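Local structure of YjbQ family protein (Sulfolobus tokodaii, 1VE0) at residues S5-V10 / I40-T45; S14-I19 / N83-V88; T44-I49 / R123-L128; H87-I92 / L117-P122. The protein is of unknown function but binds zinc and belongs to the YjbQ (UPF0047) family. All blocks are in the same frame, centred on the assembly; numbering follows the deposited sequence.

Overall arrangement
Interaction 1 lies at the surface and spans two strands, 2-11 and 35-41, that flank strand 124-133 in the five-stranded antiparallel sheet. It rests on one salt bridge. Interaction 3 is buried and joins strand 124-133 to strand 46-51 of the three-stranded sheet. It shares Thr44, Thr45 and the sulfate with interaction 1, and arginines do most of its work. Interactions 2 and 4 both use helix 84-93 and share His87, hence the zinc ion. Interaction 2 is partly buried and mixes aromatic and guanidinium packing. Interaction 4 is buried and largely apolar. Salt bridges from Glu118 and Asp120 to Arg125 and Arg123 tie interaction 4 to interaction 3.

Interaction 1: S5-V10 / I40-T45; sequences SKEFTV and IVKHTT. With SO4 (sulfate ion), chain B.
Glu7 on strand 2-11 meets Lys42, just past strand 35-41, across strand 124-133, which lies between the two in the five-stranded antiparallel sheet; the nearest CA atoms, those of Glu7 and Ile40, are 9.3 Å apart. The contact is therefore a bridge over a middle strand, at the surface. The Lys42 chain is fully extended beyond CG and crosses the Glu7 side chain at about a right angle. Its NZ reaches Glu7 OE1 at 3.3 Å, a salt bridge with only a weak hydrogen bond. The stronger partner of this ammonium group is Asp107 of the second subunit.

The loop that follows wraps a sulfate ion, probably from the crystallisation liquor. His43 ND1 donates to sulfate O1 at 3.1 Å, near the ring plane, and the N-H...O angle is 159°. At the other ring nitrogen, His43 NE2 is hydrogen-bonded to Thr126 N, which helps fix the rotation of the ring. The backbone N of Thr44 splits its bond between sulfate O2 and O4. Sulfate O2 is gripped twice more by Thr45, from N at 3.1 Å and from OG1 at 2.9 Å.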
loop_
_atom_site.group_PDB
_atom_site.type_symbol
_atom_site.label_atom_id
_atom_site.label_comp_id
_atom_site.label_asym_id
_atom_site.label_seq_id
_atom_site.Cartn_x
_atom_site.Cartn_y
_atom_site.Cartn_z
ATOM N N SER A 5 20.346 0.841 -5.908
ATOM C CA SER A 5 19.527 -0.331 -6.175
ATOM C C SER A 5 20.289 -1.536 -5.671
ATOM O O SER A 5 21.361 -1.857 -6.192
ATOM C CB SER A 5 19.274 -0.483 -7.675
ATOM O OG SER A 5 18.695 0.688 -8.214
ATOM N N LYS A 6 19.752 -2.196 -4.651
ATOM C CA LYS A 6 20.412 -3.367 -4.094
ATOM C C LYS A 6 19.417 -4.447 -3.721
ATOM O O LYS A 6 18.359 -4.158 -3.140
ATOM C CB LYS A 6 21.246 -2.980 -2.868
ATOM C CG LYS A 6 22.397 -2.046 -3.196
ATOM C CD LYS A 6 23.577 -2.231 -2.239
ATOM C CE LYS A 6 23.340 -1.574 -0.885
ATOM N NZ LYS A 6 23.497 -0.080 -0.904
ATOM N N GLU A 7 19.763 -5.689 -4.051
ATOM C CA GLU A 7 18.907 -6.833 -3.768
ATOM C C GLU A 7 19.559 -7.805 -2.796
ATOM O O GLU A 7 20.782 -7.904 -2.740
ATOM C CB GLU A 7 18.590 -7.589 -5.062
ATOM C CG GLU A 7 17.809 -6.795 -6.102
ATOM C CD GLU A 7 17.446 -7.630 -7.324
ATOM O OE1 GLU A 7 16.620 -7.167 -8.141
ATOM O OE2 GLU A 7 17.986 -8.748 -7.473
ATOM N N PHE A 8 18.740 -8.504 -2.019
ATOM C CA PHE A 8 19.232 -9.525 -1.104
ATOM C C PHE A 8 18.159 -10.607 -1.065
ATOM O O PHE A 8 17.014 -10.352 -1.442
ATOM C CB PHE A 8 19.516 -8.951 0.292
ATOM C CG PHE A 8 18.307 -8.385 0.997
ATOM C CD1 PHE A 8 17.433 -9.222 1.691
ATOM C CD2 PHE A 8 18.068 -7.009 1.002
ATOM C CE1 PHE A 8 16.338 -8.700 2.388
ATOM C CE2 PHE A 8 16.973 -6.470 1.697
ATOM C CZ PHE A 8 16.108 -7.319 2.392
ATOM N N THR A 9 18.524 -11.819 -0.650
ATOM C CA THR A 9 17.560 -12.919 -0.596
ATOM C C THR A 9 17.361 -13.433 0.822
ATOM O O THR A 9 18.234 -13.303 1.674
ATOM C CB THR A 9 18.008 -14.134 -1.455
ATOM O OG1 THR A 9 19.245 -14.643 -0.947
ATOM C CG2 THR A 9 18.189 -13.745 -2.911
ATOM N N VAL A 10 16.192 -14.000 1.072
ATOM C CA VAL A 10 15.889 -14.573 2.366
ATOM C C VAL A 10 15.184 -15.876 2.066
ATOM O O VAL A 10 14.393 -15.966 1.125
ATOM C CB VAL A 10 14.968 -13.672 3.224
ATOM C CG1 VAL A 10 15.674 -12.362 3.547
ATOM C CG2 VAL A 10 13.666 -13.411 2.496
ATOM N N ILE A 40 10.897 -3.420 -2.095
ATOM C CA ILE A 40 10.074 -4.087 -3.100
ATOM C C ILE A 40 10.365 -5.555 -3.356
ATOM O O ILE A 40 11.518 -5.968 -3.346
ATOM C CB ILE A 40 10.270 -3.351 -4.467
ATOM C CG1 ILE A 40 9.845 -1.892 -4.334
ATOM C CG2 ILE A 40 9.515 -4.066 -5.604
ATOM C CD1 ILE A 40 10.592 -0.978 -5.282
ATOM N N VAL A 41 9.327 -6.358 -3.569
ATOM C CA VAL A 41 9.590 -7.738 -3.969
ATOM C C VAL A 41 8.993 -7.831 -5.361
ATOM O O VAL A 41 7.928 -7.267 -5.624
ATOM C CB VAL A 41 8.943 -8.813 -3.058
ATOM C CG1 VAL A 41 9.689 -8.870 -1.728
ATOM C CG2 VAL A 41 7.432 -8.542 -2.872
ATOM N N LYS A 42 9.686 -8.501 -6.269
ATOM C CA LYS A 42 9.167 -8.654 -7.617
ATOM C C LYS A 42 8.398 -9.962 -7.671
ATOM O O LYS A 42 8.251 -10.566 -8.734
ATOM C CB LYS A 42 10.304 -8.669 -8.640
ATOM C CG LYS A 42 11.163 -7.418 -8.648
ATOM C CD LYS A 42 12.262 -7.555 -9.696
ATOM C CE LYS A 42 13.328 -6.502 -9.550
ATOM N NZ LYS A 42 14.403 -6.701 -10.577
ATOM N N HIS A 43 7.904 -10.385 -6.510
ATOM C CA HIS A 43 7.131 -11.619 -6.376
ATOM C C HIS A 43 5.642 -11.290 -6.314
ATOM O O HIS A 43 5.273 -10.160 -5.999
ATOM C CB HIS A 43 7.530 -12.339 -5.092
ATOM C CG HIS A 43 8.956 -12.779 -5.068
ATOM N ND1 HIS A 43 9.471 -13.670 -5.983
ATOM C CD2 HIS A 43 9.971 -12.475 -4.222
ATOM C CE1 HIS A 43 10.744 -13.899 -5.703
ATOM N NE2 HIS A 43 11.072 -13.185 -4.639
ATOM N N THR A 44 4.792 -12.277 -6.588
ATOM C CA THR A 44 3.357 -12.052 -6.548
ATOM C C THR A 44 2.690 -12.818 -5.419
ATOM O O THR A 44 1.490 -12.687 -5.215
ATOM C CB THR A 44 2.668 -12.480 -7.868
ATOM O OG1 THR A 44 2.858 -13.885 -8.064
ATOM C CG2 THR A 44 3.241 -11.729 -9.055
ATOM N N THR A 45 3.447 -13.635 -4.691
ATOM C CA THR A 45 2.831 -14.410 -3.616
ATOM C C THR A 45 3.395 -14.186 -2.231
ATOM O O THR A 45 3.192 -14.998 -1.329
ATOM C CB THR A 45 2.862 -15.919 -3.913
ATOM O OG1 THR A 45 4.190 -16.299 -4.276
ATOM C CG2 THR A 45 1.882 -16.259 -5.037
HETATM S S SO4 B . 6.162 -15.362 -7.505
HETATM O O1 SO4 B . 7.621 -15.345 -7.748
HETATM O O2 SO4 B . 5.884 -14.912 -6.138
HETATM O O3 SO4 B . 5.674 -16.740 -7.672
HETATM O O4 SO4 B . 5.487 -14.455 -8.456
#

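Interaction 2: S14-I19 / N83-V88; sequences SRFDSI and NGHAHV. With ZN (zinc ion), chain C.
His85 turns its ring toward Phe16 and Arg15 because chi1 of 74° sets CG between the backbone N and the carbonyl carbon. Arg15 meets it with a chain extended from CG to NE, CG lying opposite the backbone N. The Phe16 and His85 side chains come from opposite directions. Phe16 CZ ends 3.4 Å from His85 NE2. The rings are neither stacked nor T-shaped: their planes are 38° apart and their centroids 5.4 Å. Arg15 lays one face of its guanidinium over His85 CE1, with NH1 at 3.8 Å from that carbon. The two planes are tilted by 66°. His85 NE2 is hydrogen-bonded to the backbone O of Phe119, so the ring is held from a third direction. An alanine here is likely to leave Phe119 O without this partner and open a gap beside Phe16 and Arg15. Phe16 also makes a cation-pi contact with Lys66.

His85 sits in the first turn of helix 84-93, between two zinc ligands in sequence. Asn83 OD1 binds the ion at 2.4 Å and His87 NE2 at 2.3 Å. His77 and a water at 2.1 Å from the zinc ion complete the bound atoms. The arrangement flanks the protein's zinc site, built here at a helix N-terminus.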
loop_
_atom_site.group_PDB
_atom_site.type_symbol
_atom_site.label_atom_id
_atom_site.label_comp_id
_atom_site.label_asym_id
_atom_site.label_seq_id
_atom_site.Cartn_x
_atom_site.Cartn_y
_atom_site.Cartn_z
ATOM N N SER A 14 8.527 -22.052 5.571
ATOM C CA SER A 14 7.247 -22.741 5.616
ATOM C C SER A 14 6.323 -22.155 4.558
ATOM O O SER A 14 6.695 -21.199 3.878
ATOM C CB SER A 14 6.647 -22.560 7.017
ATOM O OG SER A 14 5.627 -23.504 7.271
ATOM N N ARG A 15 5.130 -22.727 4.402
ATOM C CA ARG A 15 4.190 -22.187 3.426
ATOM C C ARG A 15 3.882 -20.757 3.860
ATOM O O ARG A 15 3.946 -19.821 3.055
ATOM C CB ARG A 15 2.901 -22.998 3.397
ATOM C CG ARG A 15 1.976 -22.584 2.288
ATOM C CD ARG A 15 0.661 -23.317 2.383
ATOM N NE ARG A 15 0.002 -23.414 1.087
ATOM C CZ ARG A 15 -1.219 -23.907 0.912
ATOM N NH1 ARG A 15 -1.744 -23.965 -0.304
ATOM N NH2 ARG A 15 -1.916 -24.331 1.959
ATOM N N PHE A 16 3.547 -20.610 5.140
ATOM C CA PHE A 16 3.265 -19.303 5.745
ATOM C C PHE A 16 4.445 -18.989 6.650
ATOM O O PHE A 16 4.791 -19.776 7.524
ATOM C CB PHE A 16 1.977 -19.361 6.564
ATOM C CG PHE A 16 0.733 -19.373 5.723
ATOM C CD1 PHE A 16 0.083 -18.183 5.404
ATOM C CD2 PHE A 16 0.241 -20.564 5.203
ATOM C CE1 PHE A 16 -1.042 -18.185 4.576
ATOM C CE2 PHE A 16 -0.882 -20.574 4.372
ATOM C CZ PHE A 16 -1.519 -19.383 4.059
ATOM N N ASP A 17 5.073 -17.841 6.439
ATOM C CA ASP A 17 6.230 -17.478 7.242
ATOM C C ASP A 17 6.329 -15.958 7.312
ATOM O O ASP A 17 5.776 -15.245 6.467
ATOM C CB ASP A 17 7.491 -18.057 6.596
ATOM C CG ASP A 17 8.650 -18.175 7.563
ATOM O OD1 ASP A 17 8.448 -17.953 8.779
ATOM O OD2 ASP A 17 9.763 -18.509 7.097
ATOM N N SER A 18 7.011 -15.468 8.334
ATOM C CA SER A 18 7.189 -14.031 8.500
ATOM C C SER A 18 8.632 -13.808 8.930
ATOM O O SER A 18 9.117 -14.417 9.880
ATOM C CB SER A 18 6.197 -13.473 9.527
ATOM O OG SER A 18 6.132 -14.273 10.691
ATOM N N ILE A 19 9.321 -12.938 8.210
ATOM C CA ILE A 19 10.722 -12.686 8.498
ATOM C C ILE A 19 11.038 -11.213 8.646
ATOM O O ILE A 19 10.693 -10.423 7.773
ATOM C CB ILE A 19 11.603 -13.254 7.366
ATOM C CG1 ILE A 19 11.425 -14.778 7.287
ATOM C CG2 ILE A 19 13.064 -12.869 7.591
ATOM C CD1 ILE A 19 12.185 -15.423 6.135
ATOM N N ASN A 83 -2.055 -21.753 -5.302
ATOM C CA ASN A 83 -1.622 -20.663 -4.439
ATOM C C ASN A 83 -2.428 -19.389 -4.691
ATOM O O ASN A 83 -1.925 -18.290 -4.493
ATOM C CB ASN A 83 -0.131 -20.388 -4.639
ATOM C CG ASN A 83 0.205 -19.991 -6.057
ATOM O OD1 ASN A 83 -0.665 -19.960 -6.926
ATOM N ND2 ASN A 83 1.480 -19.682 -6.303
ATOM N N GLY A 84 -3.675 -19.551 -5.131
ATOM C CA GLY A 84 -4.527 -18.407 -5.388
ATOM C C GLY A 84 -4.695 -17.513 -4.170
ATOM O O GLY A 84 -4.781 -16.283 -4.285
ATOM N N HIS A 85 -4.744 -18.126 -2.996
ATOM C CA HIS A 85 -4.900 -17.370 -1.761
ATOM C C HIS A 85 -3.693 -16.459 -1.547
ATOM O O HIS A 85 -3.843 -15.333 -1.075
ATOM C CB HIS A 85 -5.009 -18.313 -0.559
ATOM C CG HIS A 85 -3.704 -18.938 -0.176
ATOM N ND1 HIS A 85 -3.111 -19.934 -0.923
ATOM C CD2 HIS A 85 -2.827 -18.633 0.810
ATOM C CE1 HIS A 85 -1.923 -20.213 -0.418
ATOM N NE2 HIS A 85 -1.725 -19.437 0.634
ATOM N N ALA A 86 -2.502 -16.950 -1.880
ATOM C CA ALA A 86 -1.284 -16.163 -1.693
ATOM C C ALA A 86 -1.281 -14.949 -2.613
ATOM O O ALA A 86 -0.840 -13.861 -2.224
ATOM C CB ALA A 86 -0.058 -17.026 -1.955
ATOM N N HIS A 87 -1.771 -15.147 -3.835
ATOM C CA HIS A 87 -1.849 -14.077 -4.826
ATOM C C HIS A 87 -2.807 -12.989 -4.355
ATOM O O HIS A 87 -2.489 -11.796 -4.388
ATOM C CB HIS A 87 -2.346 -14.632 -6.167
ATOM C CG HIS A 87 -1.292 -15.337 -6.959
ATOM N ND1 HIS A 87 -0.275 -14.667 -7.608
ATOM C CD2 HIS A 87 -1.108 -16.653 -7.231
ATOM C CE1 HIS A 87 0.485 -15.539 -8.249
ATOM N NE2 HIS A 87 0.001 -16.748 -8.037
ATOM N N VAL A 88 -3.983 -13.415 -3.913
ATOM C CA VAL A 88 -5.007 -12.495 -3.454
ATOM C C VAL A 88 -4.607 -11.669 -2.231
ATOM O O VAL A 88 -4.695 -10.436 -2.247
ATOM C CB VAL A 88 -6.319 -13.255 -3.139
ATOM C CG1 VAL A 88 -7.315 -12.325 -2.449
ATOM C CG2 VAL A 88 -6.905 -13.808 -4.427
HETATM ZN ZN ZN C . 0.059 -18.901 -8.964
HETATM O O HOH W 1 1.340 -18.655 -10.639
#

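Interaction 3: T44-I49 / R123-L128; sequences TTCAII and RTRTVL. With SO4 (sulfate ion), chain B.
Thr45 and Arg125 make the one hydrogen bond directly across this contact. Arg125 NH1 donates to Thr45 OG1 at 2.7 Å, with an N-H...O angle of 162°, and the oxygen lies close to the guanidinium plane. A bend at chi2 (-58°) turns the arginine toward the threonine, and the two side chains cross at about a right angle.

The ionic contacts gather round the sulfate. Arg125 NH2 donates to sulfate O2 at 2.9 Å. Arg123 grips sulfate O3 with both ends of its guanidinium, NH1 at 2.9 Å and NH2 at 3.1 Å. The cluster makes an anion pocket; the sulfate itself probably came from the crystallisation liquor. Glu118 forms a salt bridge with Arg125 NE, and Asp120 forms one with Arg123 NH1.

The Arg125 guanidinium is sandwiched, which restrains its rotation. Cys46 SG lies over one face, 3.8 Å from Arg125 NE, and the Arg123 guanidinium covers the opposite face. With a methionine in place of Arg125, Thr45 OG1 and sulfate O2 would probably each lose a donor, and Glu118 would lack its charged mate.

Strand 46-51 belongs to the three-stranded sheet and strand 124-133 to the five-stranded one, so the contact ties the two sheets together. Thr45 also packs on Ala86 and His87 of helix 84-93.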
loop_
_atom_site.group_PDB
_atom_site.type_symbol
_atom_site.label_atom_id
_atom_site.label_comp_id
_atom_site.label_asym_id
_atom_site.label_seq_id
_atom_site.Cartn_x
_atom_site.Cartn_y
_atom_site.Cartn_z
ATOM N N THR A 44 4.792 -12.277 -6.588
ATOM C CA THR A 44 3.357 -12.052 -6.548
ATOM C C THR A 44 2.690 -12.818 -5.419
ATOM O O THR A 44 1.490 -12.687 -5.215
ATOM C CB THR A 44 2.668 -12.480 -7.868
ATOM O OG1 THR A 44 2.858 -13.885 -8.064
ATOM C CG2 THR A 44 3.241 -11.729 -9.055
ATOM N N THR A 45 3.447 -13.635 -4.691
ATOM C CA THR A 45 2.831 -14.410 -3.616
ATOM C C THR A 45 3.395 -14.186 -2.231
ATOM O O THR A 45 3.192 -14.998 -1.329
ATOM C CB THR A 45 2.862 -15.919 -3.913
ATOM O OG1 THR A 45 4.190 -16.299 -4.276
ATOM C CG2 THR A 45 1.882 -16.259 -5.037
ATOM N N CYS A 46 4.131 -13.101 -2.065
ATOM C CA CYS A 46 4.630 -12.739 -0.742
ATOM C C CYS A 46 4.470 -11.215 -0.714
ATOM O O CYS A 46 4.336 -10.597 -1.774
ATOM C CB CYS A 46 6.087 -13.213 -0.522
ATOM S SG CYS A 46 7.371 -12.512 -1.562
ATOM N N ALA A 47 4.422 -10.618 0.472
ATOM C CA ALA A 47 4.247 -9.177 0.577
ATOM C C ALA A 47 5.160 -8.547 1.619
ATOM O O ALA A 47 5.826 -9.252 2.386
ATOM C CB ALA A 47 2.797 -8.863 0.902
ATOM N N ILE A 48 5.185 -7.213 1.632
ATOM C CA ILE A 48 6.015 -6.446 2.564
ATOM C C ILE A 48 5.111 -5.555 3.410
ATOM O O ILE A 48 4.190 -4.928 2.889
ATOM C CB ILE A 48 7.029 -5.506 1.809
ATOM C CG1 ILE A 48 8.044 -6.327 0.996
ATOM C CG2 ILE A 48 7.760 -4.601 2.804
ATOM C CD1 ILE A 48 8.985 -7.206 1.828
ATOM N N ILE A 49 5.352 -5.527 4.716
ATOM C CA ILE A 49 4.591 -4.677 5.624
ATOM C C ILE A 49 5.614 -4.055 6.554
ATOM O O ILE A 49 6.730 -4.570 6.659
ATOM C CB ILE A 49 3.594 -5.458 6.543
ATOM C CG1 ILE A 49 4.366 -6.391 7.492
ATOM C CG2 ILE A 49 2.591 -6.251 5.714
ATOM C CD1 ILE A 49 3.483 -7.107 8.502
ATOM N N ARG A 123 10.510 -20.925 0.094
ATOM C CA ARG A 123 11.158 -20.421 -1.109
ATOM C C ARG A 123 12.265 -19.425 -0.803
ATOM O O ARG A 123 12.334 -18.871 0.298
ATOM C CB ARG A 123 10.135 -19.710 -2.002
ATOM C CG ARG A 123 9.399 -20.598 -2.977
ATOM C CD ARG A 123 9.076 -19.810 -4.227
ATOM N NE ARG A 123 7.660 -19.470 -4.331
ATOM C CZ ARG A 123 7.158 -18.698 -5.286
ATOM N NH1 ARG A 123 5.857 -18.441 -5.325
ATOM N NH2 ARG A 123 7.963 -18.168 -6.189
ATOM N N THR A 124 13.134 -19.199 -1.782
ATOM C CA THR A 124 14.178 -18.200 -1.627
ATOM C C THR A 124 13.521 -16.979 -2.248
ATOM O O THR A 124 13.192 -16.977 -3.435
ATOM C CB THR A 124 15.465 -18.545 -2.394
ATOM O OG1 THR A 124 16.129 -19.633 -1.741
ATOM C CG2 THR A 124 16.406 -17.339 -2.416
ATOM N N ARG A 125 13.285 -15.962 -1.429
ATOM C CA ARG A 125 12.656 -14.748 -1.905
ATOM C C ARG A 125 13.680 -13.653 -2.077
ATOM O O ARG A 125 14.611 -13.517 -1.277
ATOM C CB ARG A 125 11.575 -14.285 -0.925
ATOM C CG ARG A 125 10.444 -15.284 -0.747
ATOM C CD ARG A 125 9.768 -15.580 -2.091
ATOM N NE ARG A 125 8.445 -16.171 -1.903
ATOM C CZ ARG A 125 7.502 -16.182 -2.841
ATOM N NH1 ARG A 125 6.321 -16.732 -2.595
ATOM N NH2 ARG A 125 7.745 -15.639 -4.029
ATOM N N THR A 126 13.503 -12.861 -3.120
ATOM C CA THR A 126 14.423 -11.768 -3.369
ATOM C C THR A 126 13.765 -10.442 -3.012
ATOM O O THR A 126 12.612 -10.200 -3.370
ATOM C CB THR A 126 14.828 -11.726 -4.841
ATOM O OG1 THR A 126 15.492 -12.949 -5.180
ATOM C CG2 THR A 126 15.763 -10.547 -5.106
ATOM N N VAL A 127 14.498 -9.595 -2.301
ATOM C CA VAL A 127 13.989 -8.280 -1.938
ATOM C C VAL A 127 14.822 -7.201 -2.614
ATOM O O VAL A 127 16.051 -7.213 -2.538
ATOM C CB VAL A 127 14.045 -8.037 -0.408
ATOM C CG1 VAL A 127 13.563 -6.612 -0.087
ATOM C CG2 VAL A 127 13.177 -9.053 0.313
ATOM N N LEU A 128 14.164 -6.288 -3.312
ATOM C CA LEU A 128 14.880 -5.179 -3.934
ATOM C C LEU A 128 14.681 -3.914 -3.090
ATOM O O LEU A 128 13.544 -3.567 -2.731
ATOM C CB LEU A 128 14.354 -4.918 -5.352
ATOM C CG LEU A 128 14.679 -3.551 -5.963
ATOM C CD1 LEU A 128 16.182 -3.414 -6.239
ATOM C CD2 LEU A 128 13.878 -3.383 -7.249
HETATM S S SO4 B . 6.162 -15.362 -7.505
HETATM O O1 SO4 B . 7.621 -15.345 -7.748
HETATM O O2 SO4 B . 5.884 -14.912 -6.138
HETATM O O3 SO4 B . 5.674 -16.740 -7.672
HETATM O O4 SO4 B . 5.487 -14.455 -8.456
#

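Interaction 4: H87-I92 / L117-P122; sequences HVISAI and LEFDGP. With ZN (zinc ion), chain C.
Ile89 and Phe119 cross at about a right angle, with a methyl group set over the aromatic face. Ile89 CG2 lies 3.7 Å from the centroid of the Phe119 ring and 13° off its normal, a clear CH-pi contact. Ile89 CG1 is turned opposite the backbone N (chi1 -169°), and this leaves the CG2 branch to meet the ring. The other face of the ring is backed, off centre, by the carbonyl carbon of Leu117. Ser90 approaches differently. Its OG comes to the ring edge, near the plane, 3.3 Å from Phe119 CD1. This hydroxyl is hydrogen-bonded to Ala86 O, one turn back along helix 84-93, so its polar need is met within the helix. Ala65 of helix 55-68 packs on both Ile89 and Phe119.

The chain after strand 113-118 is braced by the Glu118 side chain. Asp120 N donates to Glu118 OE1 at 2.8 Å, from above the carboxylate plane. Asp120 OD1 in turn accepts a hydrogen bond from Asn83 ND2, so it probably steadies that zinc ligand as a second-shell residue.

No hydrogen bond links the helix segment to residues 117-122. The chemistry implies that dispersion and shape join residues 87-92 to Phe119, while Asp120 OD1 turns to Asn83 and Arg123.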
loop_
_atom_site.group_PDB
_atom_site.type_symbol
_atom_site.label_atom_id
_atom_site.label_comp_id
_atom_site.label_asym_id
_atom_site.label_seq_id
_atom_site.Cartn_x
_atom_site.Cartn_y
_atom_site.Cartn_z
ATOM N N HIS A 87 -1.771 -15.147 -3.835
ATOM C CA HIS A 87 -1.849 -14.077 -4.826
ATOM C C HIS A 87 -2.807 -12.989 -4.355
ATOM O O HIS A 87 -2.489 -11.796 -4.388
ATOM C CB HIS A 87 -2.346 -14.632 -6.167
ATOM C CG HIS A 87 -1.292 -15.337 -6.959
ATOM N ND1 HIS A 87 -0.275 -14.667 -7.608
ATOM C CD2 HIS A 87 -1.108 -16.653 -7.231
ATOM C CE1 HIS A 87 0.485 -15.539 -8.249
ATOM N NE2 HIS A 87 0.001 -16.748 -8.037
ATOM N N VAL A 88 -3.983 -13.415 -3.913
ATOM C CA VAL A 88 -5.007 -12.495 -3.454
ATOM C C VAL A 88 -4.607 -11.669 -2.231
ATOM O O VAL A 88 -4.695 -10.436 -2.247
ATOM C CB VAL A 88 -6.319 -13.255 -3.139
ATOM C CG1 VAL A 88 -7.315 -12.325 -2.449
ATOM C CG2 VAL A 88 -6.905 -13.808 -4.427
ATOM N N ILE A 89 -4.169 -12.331 -1.170
ATOM C CA ILE A 89 -3.806 -11.577 0.024
ATOM C C ILE A 89 -2.581 -10.683 -0.227
ATOM O O ILE A 89 -2.512 -9.563 0.281
ATOM C CB ILE A 89 -3.563 -12.516 1.238
ATOM C CG1 ILE A 89 -3.458 -11.684 2.520
ATOM C CG2 ILE A 89 -2.320 -13.381 1.010
ATOM C CD1 ILE A 89 -4.719 -10.901 2.847
ATOM N N SER A 90 -1.626 -11.172 -1.014
ATOM C CA SER A 90 -0.430 -10.387 -1.347
ATOM C C SER A 90 -0.773 -9.136 -2.171
ATOM O O SER A 90 -0.127 -8.097 -2.033
ATOM C CB SER A 90 0.581 -11.232 -2.146
ATOM O OG SER A 90 1.214 -12.219 -1.333
ATOM N N ALA A 91 -1.765 -9.248 -3.053
ATOM C CA ALA A 91 -2.159 -8.111 -3.885
ATOM C C ALA A 91 -2.789 -7.038 -3.008
ATOM O O ALA A 91 -2.544 -5.845 -3.185
ATOM C CB ALA A 91 -3.147 -8.557 -4.956
ATOM N N ILE A 92 -3.604 -7.470 -2.057
ATOM C CA ILE A 92 -4.262 -6.536 -1.159
ATOM C C ILE A 92 -3.257 -5.802 -0.256
ATOM O O ILE A 92 -3.295 -4.567 -0.139
ATOM C CB ILE A 92 -5.317 -7.278 -0.299
ATOM C CG1 ILE A 92 -6.417 -7.805 -1.227
ATOM C CG2 ILE A 92 -5.901 -6.331 0.775
ATOM C CD1 ILE A 92 -7.423 -8.751 -0.564
ATOM N N LEU A 117 6.232 -11.094 4.472
ATOM C CA LEU A 117 5.188 -12.069 4.780
ATOM C C LEU A 117 5.120 -13.030 3.602
ATOM O O LEU A 117 4.962 -12.613 2.454
ATOM C CB LEU A 117 3.822 -11.386 5.001
ATOM C CG LEU A 117 3.659 -10.477 6.240
ATOM C CD1 LEU A 117 2.211 -9.958 6.295
ATOM C CD2 LEU A 117 3.977 -11.259 7.530
ATOM N N GLU A 118 5.261 -14.315 3.904
ATOM C CA GLU A 118 5.267 -15.388 2.912
ATOM C C GLU A 118 3.965 -16.173 3.010
ATOM O O GLU A 118 3.537 -16.540 4.102
ATOM C CB GLU A 118 6.472 -16.296 3.202
ATOM C CG GLU A 118 6.544 -17.611 2.438
ATOM C CD GLU A 118 6.759 -17.428 0.957
ATOM O OE1 GLU A 118 5.765 -17.136 0.254
ATOM O OE2 GLU A 118 7.922 -17.565 0.498
ATOM N N PHE A 119 3.334 -16.425 1.865
ATOM C CA PHE A 119 2.082 -17.167 1.833
ATOM C C PHE A 119 2.164 -18.366 0.898
ATOM O O PHE A 119 1.195 -19.100 0.765
ATOM C CB PHE A 119 0.933 -16.256 1.379
ATOM C CG PHE A 119 0.857 -14.958 2.139
ATOM C CD1 PHE A 119 1.253 -13.766 1.542
ATOM C CD2 PHE A 119 0.433 -14.937 3.461
ATOM C CE1 PHE A 119 1.228 -12.570 2.254
ATOM C CE2 PHE A 119 0.407 -13.744 4.185
ATOM C CZ PHE A 119 0.806 -12.564 3.578
ATOM N N ASP A 120 3.313 -18.554 0.254
ATOM C CA ASP A 120 3.497 -19.665 -0.682
ATOM C C ASP A 120 4.911 -20.248 -0.587
ATOM O O ASP A 120 5.536 -20.549 -1.609
ATOM C CB ASP A 120 3.244 -19.193 -2.122
ATOM C CG ASP A 120 3.120 -20.356 -3.112
ATOM O OD1 ASP A 120 3.404 -20.163 -4.313
ATOM O OD2 ASP A 120 2.724 -21.457 -2.688
ATOM N N GLY A 121 5.415 -20.393 0.637
ATOM C CA GLY A 121 6.751 -20.939 0.831
ATOM C C GLY A 121 6.746 -22.464 0.908
ATOM O O GLY A 121 5.712 -23.081 0.700
ATOM N N PRO A 122 7.890 -23.105 1.179
ATOM C CA PRO A 122 9.200 -22.487 1.417
ATOM C C PRO A 122 9.849 -22.077 0.100
ATOM O O PRO A 122 9.750 -22.792 -0.890
ATOM C CB PRO A 122 9.975 -23.591 2.131
ATOM C CG PRO A 122 9.399 -24.843 1.521
ATOM C CD PRO A 122 7.920 -24.548 1.485
HETATM ZN ZN ZN C . 0.059 -18.901 -8.964
HETATM O O HOH W 1 1.340 -18.655 -10.639
#